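Side-chain contacts in VP4 protein (PDB 3P06), which is a viral serine protease, here trapped as an intramolecular acyl-enzyme, and probably cleaves the Tellina virus 1 polyprotein into its final products: residues A[74-79]-A[108-113]; A[3-8]-A[32-37]; A[45-50]-A[56-61]. One frame throughout, in Å; residues are numbered along the deposited sequence.

Interaction 1 of 3, residues A[74-79]-A[108-113]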
ATOM      1  N   GLY A  74      12.964   9.031   0.351  1.00 23.92           N
ATOM      2  CA  GLY A  74      13.652   7.977  -0.391  1.00 25.18           C
ATOM      3  C   GLY A  74      12.826   7.467  -1.592  1.00 24.18           C
ATOM      4  O   GLY A  74      11.866   8.150  -2.055  1.00 24.36           O
ATOM      5  N   ALA A  75      13.181   6.293  -2.110  1.00 22.91           N
ATOM      6  CA  ALA A  75      12.438   5.695  -3.244  1.00 21.18           C
ATOM      7  C   ALA A  75      11.384   4.748  -2.681  1.00 20.71           C
ATOM      8  O   ALA A  75      11.673   4.025  -1.707  1.00 21.30           O
ATOM      9  CB  ALA A  75      13.402   4.977  -4.204  1.00 20.98           C
ATOM     10  N   ILE A  76      10.159   4.778  -3.219  1.00 19.89           N
ATOM     11  CA  ILE A  76       9.102   3.855  -2.790  1.00 17.46           C
ATOM     12  C   ILE A  76       8.558   3.320  -4.111  1.00 18.27           C
ATOM     13  O   ILE A  76       8.386   4.088  -5.058  1.00 18.27           O
ATOM     14  CB  ILE A  76       7.948   4.558  -2.035  1.00 19.16           C
ATOM     15  CG1 ILE A  76       8.379   5.154  -0.680  1.00 18.30           C
ATOM     16  CG2 ILE A  76       6.698   3.562  -1.856  1.00 17.98           C
ATOM     17  CD1 ILE A  76       8.595   4.111   0.457  1.00 22.89           C
ATOM     18  N   THR A  77       8.349   2.010  -4.213  1.00 16.17           N
ATOM     19  CA  THR A  77       7.689   1.434  -5.379  1.00 15.73           C
ATOM     20  C   THR A  77       6.442   0.784  -4.829  1.00 17.33           C
ATOM     21  O   THR A  77       6.557   0.081  -3.834  1.00 17.12           O
ATOM     22  CB  THR A  77       8.580   0.362  -6.020  1.00 16.79           C
ATOM     23  OG1 THR A  77       9.798   1.004  -6.401  1.00 14.66           O
ATOM     24  CG2 THR A  77       7.883  -0.301  -7.329  1.00 14.84           C
ATOM     25  N   VAL A  78       5.266   1.047  -5.447  1.00 14.82           N
ATOM     26  CA  VAL A  78       4.017   0.451  -5.009  1.00 16.14           C
ATOM     27  C   VAL A  78       3.782  -0.721  -5.931  1.00 15.77           C
ATOM     28  O   VAL A  78       3.691  -0.529  -7.164  1.00 17.82           O
ATOM     29  CB  VAL A  78       2.890   1.528  -5.067  1.00 15.88           C
ATOM     30  CG1 VAL A  78       1.670   1.044  -4.441  1.00 19.61           C
ATOM     31  CG2 VAL A  78       3.359   2.761  -4.181  1.00 15.47           C
ATOM     32  N   LEU A  79       3.733  -1.942  -5.380  1.00 13.00           N
ATOM     33  CA  LEU A  79       3.635  -3.135  -6.249  1.00 14.05           C
ATOM     34  C   LEU A  79       2.486  -3.962  -5.750  1.00 12.73           C
ATOM     35  O   LEU A  79       2.263  -4.040  -4.560  1.00 13.11           O
ATOM     36  CB  LEU A  79       4.949  -3.980  -6.150  1.00 15.43           C
ATOM     37  CG  LEU A  79       6.187  -3.400  -6.846  1.00 21.10           C
ATOM     38  CD1 LEU A  79       7.428  -4.259  -6.513  1.00 25.69           C
ATOM     39  CD2 LEU A  79       6.002  -3.365  -8.389  1.00 16.01           C
ATOM     40  N   CYS A 108       4.077   6.692   2.991  1.00 19.51           N
ATOM     41  CA  CYS A 108       4.729   7.547   4.026  1.00 21.83           C
ATOM     42  C   CYS A 108       5.266   6.713   5.191  1.00 22.35           C
ATOM     43  O   CYS A 108       6.351   6.997   5.743  1.00 23.73           O
ATOM     44  CB  CYS A 108       3.751   8.584   4.590  1.00 22.81           C
ATOM     45  SG  CYS A 108       3.329   9.831   3.339  1.00 28.98           S
ATOM     46  N   ALA A 109       4.463   5.759   5.650  1.00 21.82           N
ATOM     47  CA  ALA A 109       4.891   4.891   6.740  1.00 21.88           C
ATOM     48  C   ALA A 109       6.077   4.004   6.308  1.00 22.38           C
ATOM     49  O   ALA A 109       7.006   3.829   7.088  1.00 24.37           O
ATOM     50  CB  ALA A 109       3.739   4.062   7.304  1.00 20.55           C
ATOM     51  N   ALA A 110       6.099   3.512   5.068  1.00 22.11           N
ATOM     52  CA  ALA A 110       7.195   2.677   4.560  1.00 20.49           C
ATOM     53  C   ALA A 110       8.466   3.542   4.451  1.00 23.02           C
ATOM     54  O   ALA A 110       9.597   3.053   4.744  1.00 20.45           O
ATOM     55  CB  ALA A 110       6.897   2.108   3.226  1.00 19.37           C
ATOM     56  N   ASP A 111       8.299   4.808   4.053  1.00 24.01           N
ATOM     57  CA  ASP A 111       9.507   5.696   3.914  1.00 26.97           C
ATOM     58  C   ASP A 111      10.298   5.937   5.228  1.00 28.88           C
ATOM     59  O   ASP A 111      11.555   6.038   5.232  1.00 29.51           O
ATOM     60  CB  ASP A 111       9.165   7.039   3.309  1.00 26.47           C
ATOM     61  CG  ASP A 111      10.435   7.796   2.861  1.00 32.12           C
ATOM     62  OD1 ASP A 111      11.170   7.260   1.977  1.00 31.98           O
ATOM     63  OD2 ASP A 111      10.710   8.894   3.406  1.00 32.60           O
ATOM     64  N   THR A 112       9.578   6.009   6.348  1.00 29.20           N
ATOM     65  CA  THR A 112      10.252   6.270   7.641  1.00 30.77           C
ATOM     66  C   THR A 112      10.271   5.019   8.518  1.00 31.58           C
ATOM     67  O   THR A 112      10.541   5.103   9.701  1.00 33.21           O
ATOM     68  CB  THR A 112       9.601   7.465   8.392  1.00 31.82           C
ATOM     69  OG1 THR A 112       8.182   7.242   8.483  1.00 29.67           O
ATOM     70  CG2 THR A 112       9.883   8.818   7.626  1.00 28.44           C
ATOM     71  N   LEU A 113      10.009   3.864   7.924  1.00 35.76           N
ATOM     72  CA  LEU A 113      10.162   2.581   8.588  1.00 37.03           C
ATOM     73  C   LEU A 113      11.634   2.281   8.789  1.00 40.06           C
ATOM     74  O   LEU A 113      12.422   2.234   7.828  1.00 41.03           O
ATOM     75  CB  LEU A 113       9.548   1.488   7.740  1.00 35.50           C
ATOM     76  CG  LEU A 113       9.323   0.088   8.290  1.00 35.43           C
ATOM     77  CD1 LEU A 113       8.514   0.148   9.562  1.00 33.97           C
ATOM     78  CD2 LEU A 113       8.602  -0.716   7.238  1.00 36.32           C
TER
HETATM   79  O   HOH W   1      11.919   4.992   1.099  1.00 19.78           O

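Interaction 2 of 3, residues A[3-8]-A[32-37]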
ATOM      1  N   VAL A   3       7.210 -13.195  -9.102  1.00 21.42           N
ATOM      2  CA  VAL A   3       8.560 -13.164  -8.597  1.00 23.23           C
ATOM      3  C   VAL A   3       8.484 -12.990  -7.073  1.00 22.24           C
ATOM      4  O   VAL A   3       7.676 -12.178  -6.567  1.00 20.91           O
ATOM      5  CB  VAL A   3       9.313 -11.999  -9.285  1.00 25.66           C
ATOM      6  CG1 VAL A   3      10.786 -11.888  -8.799  1.00 28.85           C
ATOM      7  CG2 VAL A   3       9.367 -12.269 -10.813  1.00 28.66           C
ATOM      8  N   GLU A   4       9.312 -13.727  -6.331  1.00 21.72           N
ATOM      9  CA  GLU A   4       9.405 -13.532  -4.907  1.00 22.70           C
ATOM     10  C   GLU A   4      10.610 -12.644  -4.601  1.00 23.73           C
ATOM     11  O   GLU A   4      11.726 -12.966  -5.014  1.00 24.51           O
ATOM     12  CB  GLU A   4       9.626 -14.841  -4.166  1.00 24.90           C
ATOM     13  CG  GLU A   4       9.555 -14.620  -2.643  1.00 33.52           C
ATOM     14  CD  GLU A   4      10.744 -15.201  -1.867  1.00 50.17           C
ATOM     15  OE1 GLU A   4      10.469 -16.005  -0.938  1.00 54.68           O
ATOM     16  OE2 GLU A   4      11.948 -14.856  -2.141  1.00 56.49           O
ATOM     17  N   LEU A   5      10.420 -11.586  -3.817  1.00 21.98           N
ATOM     18  CA  LEU A   5      11.476 -10.588  -3.604  1.00 23.35           C
ATOM     19  C   LEU A   5      11.673 -10.407  -2.108  1.00 23.25           C
ATOM     20  O   LEU A   5      10.699 -10.425  -1.340  1.00 20.90           O
ATOM     21  CB  LEU A   5      11.063  -9.220  -4.234  1.00 23.62           C
ATOM     22  CG  LEU A   5      10.561  -9.236  -5.680  1.00 24.83           C
ATOM     23  CD1 LEU A   5      10.051  -7.887  -6.063  1.00 27.72           C
ATOM     24  CD2 LEU A   5      11.733  -9.671  -6.637  1.00 27.60           C
ATOM     25  N   SER A   6      12.932 -10.252  -1.671  1.00 23.90           N
ATOM     26  CA  SER A   6      13.234  -9.766  -0.320  1.00 25.35           C
ATOM     27  C   SER A   6      12.842  -8.328  -0.326  1.00 24.38           C
ATOM     28  O   SER A   6      13.275  -7.610  -1.183  1.00 26.92           O
ATOM     29  CB  SER A   6      14.753  -9.737  -0.076  1.00 27.14           C
ATOM     30  OG  SER A   6      15.193 -11.044  -0.011  1.00 31.45           O
ATOM     31  N   ALA A   7      12.094  -7.863   0.630  1.00 22.60           N
ATOM     32  CA  ALA A   7      11.555  -6.503   0.534  1.00 22.31           C
ATOM     33  C   ALA A   7      10.995  -6.167   1.853  1.00 21.09           C
ATOM     34  O   ALA A   7      10.466  -7.030   2.576  1.00 20.32           O
ATOM     35  CB  ALA A   7      10.392  -6.459  -0.489  1.00 20.71           C
ATOM     36  N   VAL A   8      11.050  -4.891   2.140  1.00 21.17           N
ATOM     37  CA  VAL A   8      10.458  -4.378   3.351  1.00 21.59           C
ATOM     38  C   VAL A   8       9.594  -3.183   2.919  1.00 20.14           C
ATOM     39  O   VAL A   8       9.988  -2.433   2.032  1.00 19.22           O
ATOM     40  CB  VAL A   8      11.588  -4.024   4.361  1.00 23.45           C
ATOM     41  CG1 VAL A   8      11.102  -3.106   5.480  1.00 24.72           C
ATOM     42  CG2 VAL A   8      12.168  -5.352   4.958  1.00 27.51           C
ATOM     43  N   GLY A  32      12.627   1.430  -1.796  1.00 21.52           N
ATOM     44  CA  GLY A  32      13.564   1.256  -2.902  1.00 21.59           C
ATOM     45  C   GLY A  32      12.877   1.349  -4.277  1.00 22.20           C
ATOM     46  O   GLY A  32      11.633   1.420  -4.404  1.00 20.30           O
ATOM     47  N   ASP A  33      13.732   1.373  -5.291  1.00 21.51           N
ATOM     48  CA  ASP A  33      13.342   1.442  -6.638  1.00 22.57           C
ATOM     49  C   ASP A  33      13.232  -0.017  -7.165  1.00 22.49           C
ATOM     50  O   ASP A  33      14.247  -0.649  -7.524  1.00 20.37           O
ATOM     51  CB  ASP A  33      14.349   2.315  -7.462  1.00 22.38           C
ATOM     52  CG  ASP A  33      14.172   2.144  -9.027  1.00 24.20           C
ATOM     53  OD1 ASP A  33      15.041   2.671  -9.806  1.00 25.10           O
ATOM     54  OD2 ASP A  33      13.154   1.545  -9.500  1.00 23.21           O
ATOM     55  N   LEU A  34      11.999  -0.498  -7.275  1.00 19.58           N
ATOM     56  CA  LEU A  34      11.727  -1.842  -7.808  1.00 19.77           C
ATOM     57  C   LEU A  34      10.947  -1.737  -9.122  1.00 19.92           C
ATOM     58  O   LEU A  34      10.253  -2.687  -9.498  1.00 17.88           O
ATOM     59  CB  LEU A  34      10.973  -2.695  -6.760  1.00 21.43           C
ATOM     60  CG  LEU A  34      11.861  -3.280  -5.586  1.00 25.76           C
ATOM     61  CD1 LEU A  34      12.270  -2.233  -4.503  1.00 25.73           C
ATOM     62  CD2 LEU A  34      11.099  -4.410  -4.883  1.00 29.01           C
ATOM     63  N   SER A  35      11.147  -0.618  -9.879  1.00 19.16           N
ATOM     64  CA  SER A  35      10.329  -0.356 -11.093  1.00 19.81           C
ATOM     65  C   SER A  35      10.546  -1.422 -12.175  1.00 21.60           C
ATOM     66  O   SER A  35       9.729  -1.568 -13.071  1.00 20.53           O
ATOM     67  CB  SER A  35      10.694   0.974 -11.695  1.00 20.92           C
ATOM     68  OG  SER A  35      12.120   0.994 -11.964  1.00 24.82           O
ATOM     69  N   GLU A  36      11.631  -2.201 -12.078  1.00 21.80           N
ATOM     70  CA  GLU A  36      11.840  -3.254 -13.047  1.00 24.41           C
ATOM     71  C   GLU A  36      10.831  -4.414 -12.833  1.00 23.85           C
ATOM     72  O   GLU A  36      10.693  -5.274 -13.678  1.00 25.14           O
ATOM     73  CB  GLU A  36      13.298  -3.738 -12.993  1.00 26.25           C
ATOM     74  CG  GLU A  36      13.603  -4.594 -11.712  1.00 30.30           C
ATOM     75  CD  GLU A  36      14.001  -3.734 -10.414  1.00 40.71           C
ATOM     76  OE1 GLU A  36      13.938  -2.431 -10.423  1.00 33.13           O
ATOM     77  OE2 GLU A  36      14.385  -4.412  -9.382  1.00 43.17           O
ATOM     78  N   HIS A  37      10.124  -4.441 -11.707  1.00 21.39           N
ATOM     79  CA  HIS A  37       9.113  -5.470 -11.475  1.00 22.23           C
ATOM     80  C   HIS A  37       7.684  -5.021 -11.825  1.00 23.39           C
ATOM     81  O   HIS A  37       6.718  -5.808 -11.741  1.00 23.71           O
ATOM     82  CB  HIS A  37       9.215  -5.964 -10.035  1.00 22.36           C
ATOM     83  CG  HIS A  37      10.556  -6.563  -9.742  1.00 24.40           C
ATOM     84  ND1 HIS A  37      10.972  -7.744 -10.323  1.00 26.36           N
ATOM     85  CD2 HIS A  37      11.621  -6.089  -9.044  1.00 24.70           C
ATOM     86  CE1 HIS A  37      12.206  -8.026  -9.927  1.00 28.72           C
ATOM     87  NE2 HIS A  37      12.619  -7.041  -9.139  1.00 30.33           N
TER

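Interaction 3 of 3, residues A[45-50]-A[56-61]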
ATOM      1  N   ARG A  45       3.915   5.755 -14.411  1.00 21.34           N
ATOM      2  CA  ARG A  45       4.120   7.142 -14.031  1.00 23.35           C
ATOM      3  C   ARG A  45       4.924   7.220 -12.710  1.00 22.75           C
ATOM      4  O   ARG A  45       4.765   6.394 -11.786  1.00 20.67           O
ATOM      5  CB  ARG A  45       2.776   7.923 -14.039  1.00 25.20           C
ATOM      6  CG  ARG A  45       2.752   9.199 -13.216  1.00 33.89           C
ATOM      7  CD  ARG A  45       3.588  10.455 -13.801  1.00 44.48           C
ATOM      8  NE  ARG A  45       3.376  10.804 -15.215  1.00 54.72           N
ATOM      9  CZ  ARG A  45       2.464  11.678 -15.681  1.00 60.28           C
ATOM     10  NH1 ARG A  45       1.621  12.290 -14.849  1.00 59.04           N
ATOM     11  NH2 ARG A  45       2.394  11.937 -17.000  1.00 63.55           N
ATOM     12  N   ILE A  46       5.828   8.181 -12.621  1.00 23.72           N
ATOM     13  CA  ILE A  46       6.620   8.301 -11.409  1.00 24.67           C
ATOM     14  C   ILE A  46       6.291   9.653 -10.767  1.00 24.25           C
ATOM     15  O   ILE A  46       6.064  10.596 -11.499  1.00 27.05           O
ATOM     16  CB  ILE A  46       8.115   8.277 -11.796  1.00 27.47           C
ATOM     17  CG1 ILE A  46       8.575   6.893 -12.379  1.00 25.83           C
ATOM     18  CG2 ILE A  46       9.034   8.701 -10.596  1.00 31.13           C
ATOM     19  CD1 ILE A  46      10.041   7.138 -13.101  1.00 28.38           C
ATOM     20  N   ALA A  47       6.218   9.747  -9.447  1.00 21.86           N
ATOM     21  CA  ALA A  47       5.985  11.021  -8.751  1.00 22.91           C
ATOM     22  C   ALA A  47       7.280  11.388  -8.027  1.00 24.93           C
ATOM     23  O   ALA A  47       7.798  10.593  -7.220  1.00 25.12           O
ATOM     24  CB  ALA A  47       4.865  10.865  -7.749  1.00 20.53           C
ATOM     25  N   GLN A  48       7.863  12.537  -8.343  1.00 26.10           N
ATOM     26  CA  GLN A  48       8.988  13.062  -7.552  1.00 27.69           C
ATOM     27  C   GLN A  48       8.386  14.010  -6.498  1.00 28.07           C
ATOM     28  O   GLN A  48       7.528  14.847  -6.850  1.00 29.06           O
ATOM     29  CB  GLN A  48       9.922  13.850  -8.463  1.00 28.72           C
ATOM     30  CG  GLN A  48      10.480  12.919  -9.533  1.00 31.60           C
ATOM     31  CD  GLN A  48      11.415  13.639 -10.428  1.00 36.58           C
ATOM     32  OE1 GLN A  48      11.062  14.643 -11.059  1.00 35.93           O
ATOM     33  NE2 GLN A  48      12.648  13.172 -10.450  1.00 37.98           N
ATOM     34  N   THR A  49       8.811  13.893  -5.248  1.00 25.74           N
ATOM     35  CA  THR A  49       8.144  14.641  -4.202  1.00 27.39           C
ATOM     36  C   THR A  49       8.914  15.851  -3.830  1.00 29.79           C
ATOM     37  O   THR A  49      10.144  15.943  -4.051  1.00 32.02           O
ATOM     38  CB  THR A  49       7.979  13.865  -2.915  1.00 26.02           C
ATOM     39  OG1 THR A  49       9.275  13.736  -2.338  1.00 25.16           O
ATOM     40  CG2 THR A  49       7.358  12.438  -3.163  1.00 22.12           C
ATOM     41  N   VAL A  50       8.224  16.770  -3.172  1.00 32.32           N
ATOM     42  CA  VAL A  50       8.907  17.977  -2.675  1.00 34.12           C
ATOM     43  C   VAL A  50      10.066  17.711  -1.715  1.00 34.44           C
ATOM     44  O   VAL A  50      10.988  18.518  -1.671  1.00 36.76           O
ATOM     45  CB  VAL A  50       7.943  18.974  -2.064  1.00 36.40           C
ATOM     46  CG1 VAL A  50       7.155  19.713  -3.224  1.00 35.29           C
ATOM     47  CG2 VAL A  50       7.047  18.274  -0.937  1.00 35.50           C
ATOM     48  N   TYR A  56       7.424   5.123  -7.526  1.00 16.60           N
ATOM     49  CA  TYR A  56       7.198   4.366  -8.744  1.00 17.09           C
ATOM     50  C   TYR A  56       5.955   3.522  -8.610  1.00 16.08           C
ATOM     51  O   TYR A  56       5.564   3.155  -7.512  1.00 15.49           O
ATOM     52  CB  TYR A  56       8.413   3.393  -8.970  1.00 15.22           C
ATOM     53  CG  TYR A  56       9.781   4.045  -9.057  1.00 18.19           C
ATOM     54  CD1 TYR A  56      10.348   4.342 -10.311  1.00 12.59           C
ATOM     55  CD2 TYR A  56      10.533   4.369  -7.872  1.00 17.56           C
ATOM     56  CE1 TYR A  56      11.620   4.894 -10.413  1.00 17.34           C
ATOM     57  CE2 TYR A  56      11.848   4.928  -7.962  1.00 19.22           C
ATOM     58  CZ  TYR A  56      12.361   5.202  -9.231  1.00 20.32           C
ATOM     59  OH  TYR A  56      13.593   5.755  -9.373  1.00 22.81           O
ATOM     60  N   GLY A  57       5.392   3.110  -9.755  1.00 18.64           N
ATOM     61  CA  GLY A  57       4.340   2.101  -9.777  1.00 17.71           C
ATOM     62  C   GLY A  57       2.964   2.806  -9.929  1.00 19.40           C
ATOM     63  O   GLY A  57       1.949   2.149  -9.912  1.00 18.22           O
ATOM     64  N   LEU A  58       2.953   4.134 -10.077  1.00 20.67           N
ATOM     65  CA  LEU A  58       1.714   4.917 -10.205  1.00 20.78           C
ATOM     66  C   LEU A  58       1.181   4.956 -11.612  1.00 22.12           C
ATOM     67  O   LEU A  58       1.949   4.799 -12.534  1.00 21.83           O
ATOM     68  CB  LEU A  58       1.933   6.364  -9.732  1.00 19.20           C
ATOM     69  CG  LEU A  58       2.573   6.429  -8.354  1.00 18.04           C
ATOM     70  CD1 LEU A  58       2.769   7.897  -7.914  1.00 16.48           C
ATOM     71  CD2 LEU A  58       1.747   5.612  -7.287  1.00 15.06           C
ATOM     72  N   SER A  59      -0.121   5.248 -11.781  1.00 22.07           N
ATOM     73  CA  SER A  59      -0.673   5.398 -13.115  1.00 23.39           C
ATOM     74  C   SER A  59      -1.252   6.800 -13.251  1.00 25.57           C
ATOM     75  O   SER A  59      -1.234   7.548 -12.273  1.00 25.07           O
ATOM     76  CB  SER A  59      -1.724   4.331 -13.390  1.00 23.30           C
ATOM     77  OG  SER A  59      -2.980   4.782 -12.932  1.00 23.89           O
ATOM     78  N   GLU A  60      -1.769   7.148 -14.447  1.00 27.45           N
ATOM     79  CA  GLU A  60      -2.539   8.409 -14.673  1.00 31.59           C
ATOM     80  C   GLU A  60      -3.770   8.635 -13.769  1.00 30.62           C
ATOM     81  O   GLU A  60      -4.241   9.793 -13.609  1.00 31.74           O
ATOM     82  CB  GLU A  60      -3.049   8.501 -16.133  1.00 33.17           C
ATOM     83  CG  GLU A  60      -1.974   8.882 -17.158  1.00 43.69           C
ATOM     84  CD  GLU A  60      -1.271  10.242 -16.886  1.00 52.58           C
ATOM     85  OE1 GLU A  60      -1.851  11.295 -17.264  1.00 55.89           O
ATOM     86  OE2 GLU A  60      -0.126  10.241 -16.330  1.00 53.89           O
HETATM   87  N   MSE A  61      -4.320   7.543 -13.238  1.00 27.92           N
HETATM   88  CA  MSE A  61      -5.465   7.610 -12.347  1.00 27.50           C
HETATM   89  C   MSE A  61      -5.131   7.926 -10.918  1.00 26.76           C
HETATM   90  O   MSE A  61      -5.966   7.813 -10.022  1.00 29.35           O
HETATM   91  CB  MSE A  61      -6.273   6.320 -12.432  1.00 27.15           C
HETATM   92  CG  MSE A  61      -7.065   6.304 -13.740  1.00 32.14           C
HETATM   93 SE   MSE A  61      -7.992   4.599 -13.974  1.00 41.31          SE
HETATM   94  CE  MSE A  61      -9.599   4.964 -12.864  1.00 37.96           C
TER
HETATM   95  O   HOH W   2       6.007   3.787 -12.562  1.00 15.54           O

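Interaction 1 of 3, residues A[74-79]-A[108-113]
Ala110 turns its methyl toward the strand and meets the end of Ile76. The Ala110 CB to Ile76 CD1 distance is 3.8 Å. Ile76 reaches the helix through its longer branch: CG1 sits opposite the carbonyl carbon (chi1 -66°), and CD1 is thrown out toward 108-113. The same methyl also lies 3.7 Å from Asp111 N, so it sits against the helix backbone as well as against Ala110. This is the last turn of helix 104-111, packed on a face of the mixed sheet that contains strand 75-81. Ala110 and Ile76 both also touch Ala29 of the neighbouring strand 21-31, which continues the apolar patch. Ala110 O accepts from Lys31 NZ. Next along the helix, Asp111 handles the polar half of the contact. Its OD1 accepts from Gly74 N at 3.0 Å. The N-H...O angle is 147°, and the donor comes on the syn side, 22° out of the carboxylate plane. Gly74 has no side chain, and OD1 approaches to 3.5 Å from its CA. The other oxygen, OD2, accepts from Lys73 N, so the carboxylate grips two successive backbone amides just where the strand begins. A water donates to Ala75 O and lies very close to Asp111 OD1, too close for that second bond to be taken at face value. Thr112 then leaves the helical conformation.

Interaction 2 of 3, residues A[3-8]-A[32-37]
Leu5 lays a methyl over one face of the His37 imidazole, a CH-pi contact. Its CD2 is 4.0 Å from the ring centroid and 24° off the ring normal. The methyl is offset toward the rim, on the side of CE1 and NE2. The second methyl of Leu5 lies over the same face, at the CG-CD2 end of the ring, with its CD1 3.8 Å from His37 CD2. The fork of one leucine therefore spans that face of the imidazole. Glu36 CG lies against the opposite face, 3.6 Å above the plane, so the ring is held between two aliphatic groups. His37 NE2 is engaged as well: it is hydrogen-bonded to a glycerol, probably from the crystallisation liquor. Leu5 CD1 also meets Leu34 CD2 tip to tip at 3.8 Å. Val3 CG1 comes more loosely and obliquely to His37 CE1. The contact joins two parts of the fold near the surface. Segment 3-8 lies on an edge strand of a four-stranded antiparallel sheet, where Leu5 also packs on Val91. Segment 32-37 begins the loop that leaves strand 21-31 of the larger mixed sheet. An Asx turn helps shape it. Asp33 OD2 accepts from Ser35 N at 3.0 Å, nearly along the C-O bond, and the syn lone pair of OD2 takes the Ser35 OG proton, OG to OD2 2.7 Å. A short 3-10 segment follows, in which His37 N bonds to Leu34 O at 2.8 Å. This brings Leu34 and His37 round to the same strand. With CG opposite the carbonyl carbon (chi1 -61°), the imidazole is directed at Leu5. The loop is further anchored by Leu34 N to Thr77 OG1 and by His37 O to Gln95 NE2.

Interaction 3 of 3, residues A[45-50]-A[56-61]
Arg45 N donates to Leu58 O at 2.9 Å, with an N-H...O angle of 157°. The return bond, Leu58 N to Arg45 O, is weak at 3.4 Å. The two residues form an antiparallel hydrogen-bonded pair of the hairpin 45-48/54-58. A water bridges this end, donating to Arg45 O and accepting from Gly57 N, where the chain turns a corner. Glu60 completes the polar part with a salt bridge, its OE2 3.1 Å from Arg45 NH1. Arg45 bends at chi2 and chi3, and OE2 comes over the guanidinium face, only 3.0 Å from Arg45 CZ. The guanidinium and carboxylate planes are 82° apart. Apolar packing follows along the strand. Ala47 CB touches Leu58 CD1 at 3.6 Å, and Ala47 also rests on Ile64 and Ala67 of helix 64-67. Ile46 and Tyr56 run side by side, with Ile46 CG1 3.7 Å from Tyr56 CD1. Because no N-H of Arg45 points at Glu60, the pair is held by charge alone. Both residues are exposed, so solvent probably screens that attraction, and direction in the pairing comes from the backbone bonds.

Strand 75-81 ties the three contacts together. Its two neighbours in the mixed sheet lead to the other interactions. On one side, Ala75 O bonds to Gly32 N (2.8 Å) and Thr77 OG1 to Gly32 O (2.7 Å), which links interaction 1 to interaction 2. On the other, Ile76 O takes Tyr56 N (2.8 Å) and Val78 N gives to Tyr56 O (3.0 Å), which links it to interaction 3. Interactions 2 and 3, with centres about 17 Å apart, meet where Tyr56 packs on Asp33 and Ser35. Interaction 3 approaches the predicted nucleophile, Ser102: the side chains of Leu58 and Ser102 are about 10 Å apart. The Ala110 side chain is about 12 Å from the bound urea.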